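Local coordinates for protein probable TonB-dependent siderophore receptor PirA (Acinetobacter baumannii, PDB 5FR8) that probably takes up iron across the outer membrane by binding ferric siderophores, possibly including ferric enterobactin with micromolar affinity, at residues Thr611-Ser625 against Val640-Glu654. Sequence-based numbering, arbitrary orientation.
With C8E ((hydroxyethyloxy)tri(ethyloxy)octane), chain C.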
loop_
_atom_site.group_PDB
_atom_site.type_symbol
_atom_site.label_atom_id
_atom_site.label_comp_id
_atom_site.label_asym_id
_atom_site.label_seq_id
_atom_site.Cartn_x
_atom_site.Cartn_y
_atom_site.Cartn_z
ATOM N N THR A 611 -21.635 7.922 7.212
ATOM C CA THR A 611 -21.048 9.185 7.603
ATOM C C THR A 611 -21.196 10.287 6.551
ATOM O O THR A 611 -21.293 11.474 6.916
ATOM C CB THR A 611 -19.557 9.041 7.790
ATOM O OG1 THR A 611 -18.977 8.728 6.519
ATOM C CG2 THR A 611 -19.219 7.978 8.837
ATOM N N GLY A 612 -21.194 9.882 5.266
ATOM C CA GLY A 612 -21.132 10.794 4.108
ATOM C C GLY A 612 -19.696 11.208 3.739
ATOM O O GLY A 612 -19.472 12.071 2.887
ATOM N N ASN A 613 -18.701 10.617 4.389
ATOM C CA ASN A 613 -17.318 11.025 4.160
ATOM C C ASN A 613 -16.630 10.187 3.090
ATOM O O ASN A 613 -17.021 9.050 2.848
ATOM C CB ASN A 613 -16.532 10.896 5.447
ATOM C CG ASN A 613 -16.743 12.063 6.392
ATOM O OD1 ASN A 613 -17.000 13.195 5.965
ATOM N ND2 ASN A 613 -16.603 11.801 7.691
ATOM N N PRO A 614 -15.582 10.735 2.461
ATOM C CA PRO A 614 -14.841 9.925 1.514
ATOM C C PRO A 614 -13.934 8.914 2.239
ATOM O O PRO A 614 -13.548 9.134 3.383
ATOM C CB PRO A 614 -14.005 10.953 0.738
ATOM C CG PRO A 614 -14.148 12.247 1.457
ATOM C CD PRO A 614 -14.913 12.013 2.719
ATOM N N LEU A 615 -13.628 7.811 1.567
ATOM C CA LEU A 615 -12.813 6.760 2.146
ATOM C C LEU A 615 -11.379 7.239 2.277
ATOM O O LEU A 615 -10.680 6.868 3.192
ATOM C CB LEU A 615 -12.874 5.506 1.281
ATOM C CG LEU A 615 -14.260 4.847 1.249
ATOM C CD1 LEU A 615 -14.323 3.729 0.198
ATOM C CD2 LEU A 615 -14.623 4.279 2.625
ATOM N N SER A 616 -10.950 8.089 1.366
ATOM C CA SER A 616 -9.536 8.340 1.189
ATOM C C SER A 616 -9.315 9.632 0.388
ATOM O O SER A 616 -9.873 9.817 -0.663
ATOM C CB SER A 616 -8.947 7.162 0.450
ATOM O OG SER A 616 -7.745 7.549 -0.141
ATOM N N LEU A 617 -8.493 10.527 0.890
ATOM C CA LEU A 617 -8.307 11.818 0.265
ATOM C C LEU A 617 -7.576 11.666 -1.067
ATOM O O LEU A 617 -6.406 11.368 -1.087
ATOM C CB LEU A 617 -7.499 12.720 1.202
ATOM C CG LEU A 617 -8.221 13.566 2.257
ATOM C CD1 LEU A 617 -9.534 12.946 2.669
ATOM C CD2 LEU A 617 -7.328 13.776 3.476
ATOM N N VAL A 618 -8.279 11.881 -2.170
ATOM C CA VAL A 618 -7.701 11.758 -3.513
ATOM C C VAL A 618 -8.343 12.772 -4.442
ATOM O O VAL A 618 -9.515 13.115 -4.278
ATOM C CB VAL A 618 -7.948 10.387 -4.149
ATOM C CG1 VAL A 618 -7.404 9.268 -3.261
ATOM C CG2 VAL A 618 -9.427 10.191 -4.441
ATOM N N PRO A 619 -7.568 13.264 -5.420
ATOM C CA PRO A 619 -8.099 14.312 -6.274
ATOM C C PRO A 619 -9.333 13.795 -7.018
ATOM O O PRO A 619 -9.417 12.626 -7.305
ATOM C CB PRO A 619 -6.937 14.605 -7.238
ATOM C CG PRO A 619 -5.713 14.102 -6.546
ATOM C CD PRO A 619 -6.182 12.907 -5.769
ATOM N N ILE A 620 -10.279 14.672 -7.299
ATOM C CA ILE A 620 -11.483 14.292 -7.986
ATOM C C ILE A 620 -11.157 13.862 -9.414
ATOM O O ILE A 620 -11.815 12.959 -9.959
ATOM C CB ILE A 620 -12.522 15.432 -7.968
ATOM C CG1 ILE A 620 -13.830 14.962 -8.587
ATOM C CG2 ILE A 620 -12.018 16.673 -8.686
ATOM C CD1 ILE A 620 -14.935 15.968 -8.405
ATOM N N TYR A 621 -10.140 14.491 -10.015
ATOM C CA TYR A 621 -9.580 13.998 -11.279
ATOM C C TYR A 621 -8.048 14.049 -11.252
ATOM O O TYR A 621 -7.433 14.788 -10.474
ATOM C CB TYR A 621 -10.142 14.755 -12.473
ATOM C CG TYR A 621 -9.561 16.130 -12.708
ATOM C CD1 TYR A 621 -8.340 16.295 -13.339
ATOM C CD2 TYR A 621 -10.259 17.272 -12.344
ATOM C CE1 TYR A 621 -7.810 17.561 -13.563
ATOM C CE2 TYR A 621 -9.742 18.536 -12.567
ATOM C CZ TYR A 621 -8.517 18.671 -13.172
ATOM O OH TYR A 621 -8.012 19.934 -13.406
ATOM N N THR A 622 -7.434 13.225 -12.083
ATOM C CA THR A 622 -5.994 13.201 -12.202
ATOM C C THR A 622 -5.613 12.839 -13.612
ATOM O O THR A 622 -5.975 11.752 -14.066
ATOM C CB THR A 622 -5.394 12.107 -11.326
ATOM O OG1 THR A 622 -5.813 12.289 -9.972
ATOM C CG2 THR A 622 -3.898 12.158 -11.411
ATOM N N ILE A 623 -4.893 13.736 -14.290
ATOM C CA ILE A 623 -4.462 13.508 -15.666
ATOM C C ILE A 623 -2.954 13.329 -15.722
ATOM O O ILE A 623 -2.228 14.060 -15.062
ATOM C CB ILE A 623 -4.822 14.697 -16.555
ATOM C CG1 ILE A 623 -6.327 14.831 -16.648
ATOM C CG2 ILE A 623 -4.249 14.543 -17.956
ATOM C CD1 ILE A 623 -6.740 16.132 -17.266
ATOM N N ASN A 624 -2.485 12.353 -16.502
ATOM C CA ASN A 624 -1.051 12.113 -16.626
ATOM C C ASN A 624 -0.622 12.066 -18.075
ATOM O O ASN A 624 -1.353 11.549 -18.932
ATOM C CB ASN A 624 -0.662 10.799 -15.966
ATOM C CG ASN A 624 -0.792 10.838 -14.464
ATOM O OD1 ASN A 624 0.139 11.224 -13.738
ATOM N ND2 ASN A 624 -1.959 10.433 -13.980
ATOM N N SER A 625 0.561 12.619 -18.345
ATOM C CA SER A 625 1.153 12.550 -19.671
ATOM C C SER A 625 2.611 12.230 -19.570
ATOM O O SER A 625 3.346 12.912 -18.865
ATOM C CB SER A 625 1.020 13.880 -20.404
ATOM O OG SER A 625 1.845 13.918 -21.572
ATOM N N VAL A 640 7.335 14.669 -18.613
ATOM C CA VAL A 640 6.228 14.143 -17.792
ATOM C C VAL A 640 5.415 15.320 -17.274
ATOM O O VAL A 640 5.964 16.385 -16.952
ATOM C CB VAL A 640 6.742 13.242 -16.607
ATOM C CG1 VAL A 640 7.524 14.074 -15.600
ATOM C CG2 VAL A 640 5.604 12.486 -15.906
ATOM N N PHE A 641 4.103 15.134 -17.202
ATOM C CA PHE A 641 3.200 16.201 -16.737
ATOM C C PHE A 641 2.016 15.541 -16.070
ATOM O O PHE A 641 1.479 14.537 -16.543
ATOM C CB PHE A 641 2.732 17.069 -17.900
ATOM C CG PHE A 641 1.768 18.165 -17.522
ATOM C CD1 PHE A 641 2.227 19.371 -16.984
ATOM C CD2 PHE A 641 0.401 18.036 -17.781
ATOM C CE1 PHE A 641 1.342 20.398 -16.674
ATOM C CE2 PHE A 641 -0.487 19.065 -17.473
ATOM C CZ PHE A 641 -0.015 20.245 -16.919
ATOM N N THR A 642 1.627 16.104 -14.951
ATOM C CA THR A 642 0.559 15.547 -14.185
ATOM C C THR A 642 -0.293 16.696 -13.709
ATOM O O THR A 642 0.227 17.739 -13.340
ATOM C CB THR A 642 1.105 14.764 -12.993
ATOM O OG1 THR A 642 1.738 13.580 -13.474
ATOM C CG2 THR A 642 -0.009 14.383 -12.055
ATOM N N GLN A 643 -1.596 16.476 -13.701
ATOM C CA GLN A 643 -2.544 17.509 -13.374
ATOM C C GLN A 643 -3.555 16.912 -12.401
ATOM O O GLN A 643 -4.112 15.823 -12.639
ATOM C CB GLN A 643 -3.186 18.006 -14.666
ATOM C CG GLN A 643 -4.398 18.909 -14.519
ATOM C CD GLN A 643 -4.920 19.378 -15.872
ATOM O OE1 GLN A 643 -4.441 18.930 -16.915
ATOM N NE2 GLN A 643 -5.913 20.268 -15.861
ATOM N N TYR A 644 -3.746 17.609 -11.285
ATOM C CA TYR A 644 -4.622 17.146 -10.227
ATOM C C TYR A 644 -5.757 18.124 -10.079
ATOM O O TYR A 644 -5.521 19.304 -9.859
ATOM C CB TYR A 644 -3.893 17.128 -8.875
ATOM C CG TYR A 644 -2.637 16.316 -8.786
ATOM C CD1 TYR A 644 -2.664 14.913 -8.900
ATOM C CD2 TYR A 644 -1.426 16.939 -8.556
ATOM C CE1 TYR A 644 -1.495 14.158 -8.829
ATOM C CE2 TYR A 644 -0.249 16.203 -8.464
ATOM C CZ TYR A 644 -0.293 14.819 -8.603
ATOM O OH TYR A 644 0.856 14.118 -8.506
ATOM N N GLY A 645 -6.992 17.639 -10.182
ATOM C CA GLY A 645 -8.156 18.406 -9.734
ATOM C C GLY A 645 -8.205 18.490 -8.205
ATOM O O GLY A 645 -7.230 18.163 -7.515
ATOM N N ARG A 646 -9.357 18.893 -7.673
ATOM C CA ARG A 646 -9.466 19.325 -6.281
ATOM C C ARG A 646 -9.614 18.178 -5.267
ATOM O O ARG A 646 -10.480 17.291 -5.407
ATOM C CB ARG A 646 -10.634 20.308 -6.145
ATOM C CG ARG A 646 -10.682 21.367 -7.249
ATOM C CD ARG A 646 -12.028 22.077 -7.327
ATOM N NE ARG A 646 -12.106 23.194 -6.386
ATOM C CZ ARG A 646 -12.918 23.252 -5.322
ATOM N NH1 ARG A 646 -13.768 22.254 -5.053
ATOM N NH2 ARG A 646 -12.892 24.323 -4.522
ATOM N N GLN A 647 -8.772 18.231 -4.232
ATOM C CA GLN A 647 -8.794 17.251 -3.139
ATOM C C GLN A 647 -9.606 17.791 -1.986
ATOM O O GLN A 647 -9.120 18.670 -1.244
ATOM C CB GLN A 647 -7.365 16.943 -2.628
ATOM C CG GLN A 647 -6.673 15.802 -3.350
ATOM C CD GLN A 647 -5.640 15.061 -2.507
ATOM O OE1 GLN A 647 -5.767 14.920 -1.280
ATOM N NE2 GLN A 647 -4.618 14.542 -3.180
ATOM N N LYS A 648 -10.835 17.303 -1.833
ATOM C CA LYS A 648 -11.670 17.749 -0.712
ATOM C C LYS A 648 -11.348 16.962 0.551
ATOM O O LYS A 648 -10.930 15.784 0.500
ATOM C CB LYS A 648 -13.167 17.640 -1.012
ATOM C CG LYS A 648 -13.608 16.255 -1.446
ATOM C CD LYS A 648 -15.095 15.985 -1.302
ATOM C CE LYS A 648 -15.365 14.634 -1.979
ATOM N NZ LYS A 648 -16.531 13.862 -1.442
ATOM N N SER A 649 -11.545 17.625 1.692
ATOM C CA SER A 649 -11.335 17.014 2.987
ATOM C C SER A 649 -12.573 16.247 3.377
ATOM O O SER A 649 -13.618 16.411 2.749
ATOM C CB SER A 649 -11.163 18.102 4.016
ATOM O OG SER A 649 -12.429 18.662 4.323
ATOM N N ARG A 650 -12.464 15.430 4.424
ATOM C CA ARG A 650 -13.643 14.855 5.063
ATOM C C ARG A 650 -14.665 15.991 5.270
ATOM O O ARG A 650 -14.281 17.104 5.587
ATOM C CB ARG A 650 -13.282 14.190 6.402
ATOM C CG ARG A 650 -12.532 12.868 6.285
ATOM C CD ARG A 650 -11.995 12.380 7.637
ATOM N NE ARG A 650 -13.084 12.046 8.559
ATOM C CZ ARG A 650 -13.457 12.791 9.598
ATOM N NH1 ARG A 650 -12.808 13.916 9.891
ATOM N NH2 ARG A 650 -14.482 12.407 10.359
ATOM N N GLN A 651 -15.952 15.703 5.057
ATOM C CA GLN A 651 -16.998 16.720 5.064
ATOM C C GLN A 651 -17.883 16.705 6.303
ATOM O O GLN A 651 -18.604 17.692 6.544
ATOM C CB GLN A 651 -17.913 16.561 3.855
ATOM C CG GLN A 651 -17.234 16.847 2.531
ATOM C CD GLN A 651 -16.582 18.215 2.481
ATOM O OE1 GLN A 651 -17.226 19.224 2.721
ATOM N NE2 GLN A 651 -15.284 18.247 2.200
ATOM N N PHE A 652 -17.869 15.604 7.068
ATOM C CA PHE A 652 -18.855 15.437 8.141
ATOM C C PHE A 652 -18.249 14.895 9.425
ATOM O O PHE A 652 -17.506 13.948 9.414
ATOM C CB PHE A 652 -20.014 14.521 7.720
ATOM C CG PHE A 652 -20.755 14.996 6.525
ATOM C CD1 PHE A 652 -21.373 16.227 6.524
ATOM C CD2 PHE A 652 -20.819 14.198 5.364
ATOM C CE1 PHE A 652 -22.056 16.663 5.406
ATOM C CE2 PHE A 652 -21.493 14.649 4.238
ATOM C CZ PHE A 652 -22.116 15.884 4.266
ATOM N N ALA A 653 -18.649 15.491 10.530
ATOM C CA ALA A 653 -18.147 15.148 11.832
ATOM C C ALA A 653 -18.584 13.765 12.254
ATOM O O ALA A 653 -19.734 13.386 11.994
ATOM C CB ALA A 653 -18.648 16.180 12.833
ATOM N N GLU A 654 -17.658 13.031 12.892
ATOM C CA GLU A 654 -17.939 11.721 13.488
ATOM C C GLU A 654 -17.526 11.608 14.968
ATOM O O GLU A 654 -17.302 10.525 15.475
ATOM C CB GLU A 654 -17.209 10.602 12.734
ATOM C CG GLU A 654 -17.194 10.669 11.215
ATOM C CD GLU A 654 -16.411 9.485 10.600
ATOM O OE1 GLU A 654 -16.608 8.327 11.068
ATOM O OE2 GLU A 654 -15.577 9.715 9.671
HETATM C C1 C8E C . -8.564 9.086 -23.710
HETATM C C2 C8E C . -7.891 9.597 -22.426
HETATM C C3 C8E C . -6.496 10.236 -22.613
HETATM C C4 C8E C . -6.218 11.445 -21.693
HETATM C C5 C8E C . -5.134 12.393 -22.257
HETATM C C6 C8E C . -5.606 13.202 -23.475
HETATM C C7 C8E C . -4.680 14.368 -23.837
HETATM C C8 C8E C . -4.181 14.342 -25.302
HETATM O O9 C8E C . -2.861 14.950 -25.352
HETATM C C10 C8E C . -2.029 14.396 -26.397
HETATM C C11 C8E C . -0.667 15.115 -26.485
HETATM O O12 C8E C . -0.053 15.286 -25.195
HETATM C C13 C8E C . 0.959 16.338 -25.174
HETATM C C14 C8E C . 1.819 16.245 -23.895
HETATM O O15 C8E C . 2.615 17.422 -23.663
HETATM C C16 C8E C . 1.990 18.452 -22.845
HETATM C C17 C8E C . 2.073 19.885 -23.465
HETATM O O18 C8E C . 1.647 20.867 -22.498
HETATM C C19 C8E C . 2.631 21.068 -21.436
HETATM C C20 C8E C . 2.110 21.786 -20.163
HETATM O O21 C8E C . 3.127 22.546 -19.429
#
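Strands 621-625 and 640-644 run antiparallel, their axes 4.7 Å apart at 172°, with Ile623-Gln643 and Ser625-Phe641 as hydrogen-bonded pairs and Thr622-Tyr644 and Asn624-Thr642 as non-hydrogen-bonded pairs. Next to the Thr622-Tyr644 pair, Gly645 N donates to Tyr621 O and Gly645 CA lies over the face of the Tyr621 ring, 3.5 Å from its centroid, a CH-pi contact. With CG between the backbone N and the carbonyl carbon (chi1 77°), the Tyr621 ring is laid across the opposite chain. The extended chain of Gln643 brings CG to the edge of this ring, and its NE2 donates to Tyr621 OH at 3.2 Å, the amide turned 74° from the ring. On the face of the sheet that carries Thr622, Asn624, Thr642 and Tyr644, Thr642 OG1 donates to Asn624 OD1 (2.9 Å), the two side chains running alongside each other, while Pro619 CG packs against Tyr644 CD1 at 3.9 Å. Gln647 lies beside the Pro619 ring and points the same way.

Farther along, buried Asn613 ties the two loops together. Its OD1 accepts from Gln651 N and Phe652 N, the latter at 2.8 Å on a lone pair; ND2 donates to Phe652 O (2.9 Å, also on a lone pair) and to Glu654 OE2 (3.1 Å). Four bonds thus fix the amide's rotation. Arg650 NH2 reaches the same OE2 from the opposite face of the carboxylate in a salt bridge, and its NH1 pairs with Glu658.

A detergent molecule lies against Ser625 and over one face of the Phe641 ring, consistent with a membrane-facing surface. The contact joins the two strands of one hairpin of the TonB-dependent receptor barrel, and the loop before the first strand to the loop after the second: strand 594-608 flanks 621-630, strand 674-687 flanks 635-648, and strand 68-71 of the plug, through Asn69, touches Val618, Pro619 and Thr622.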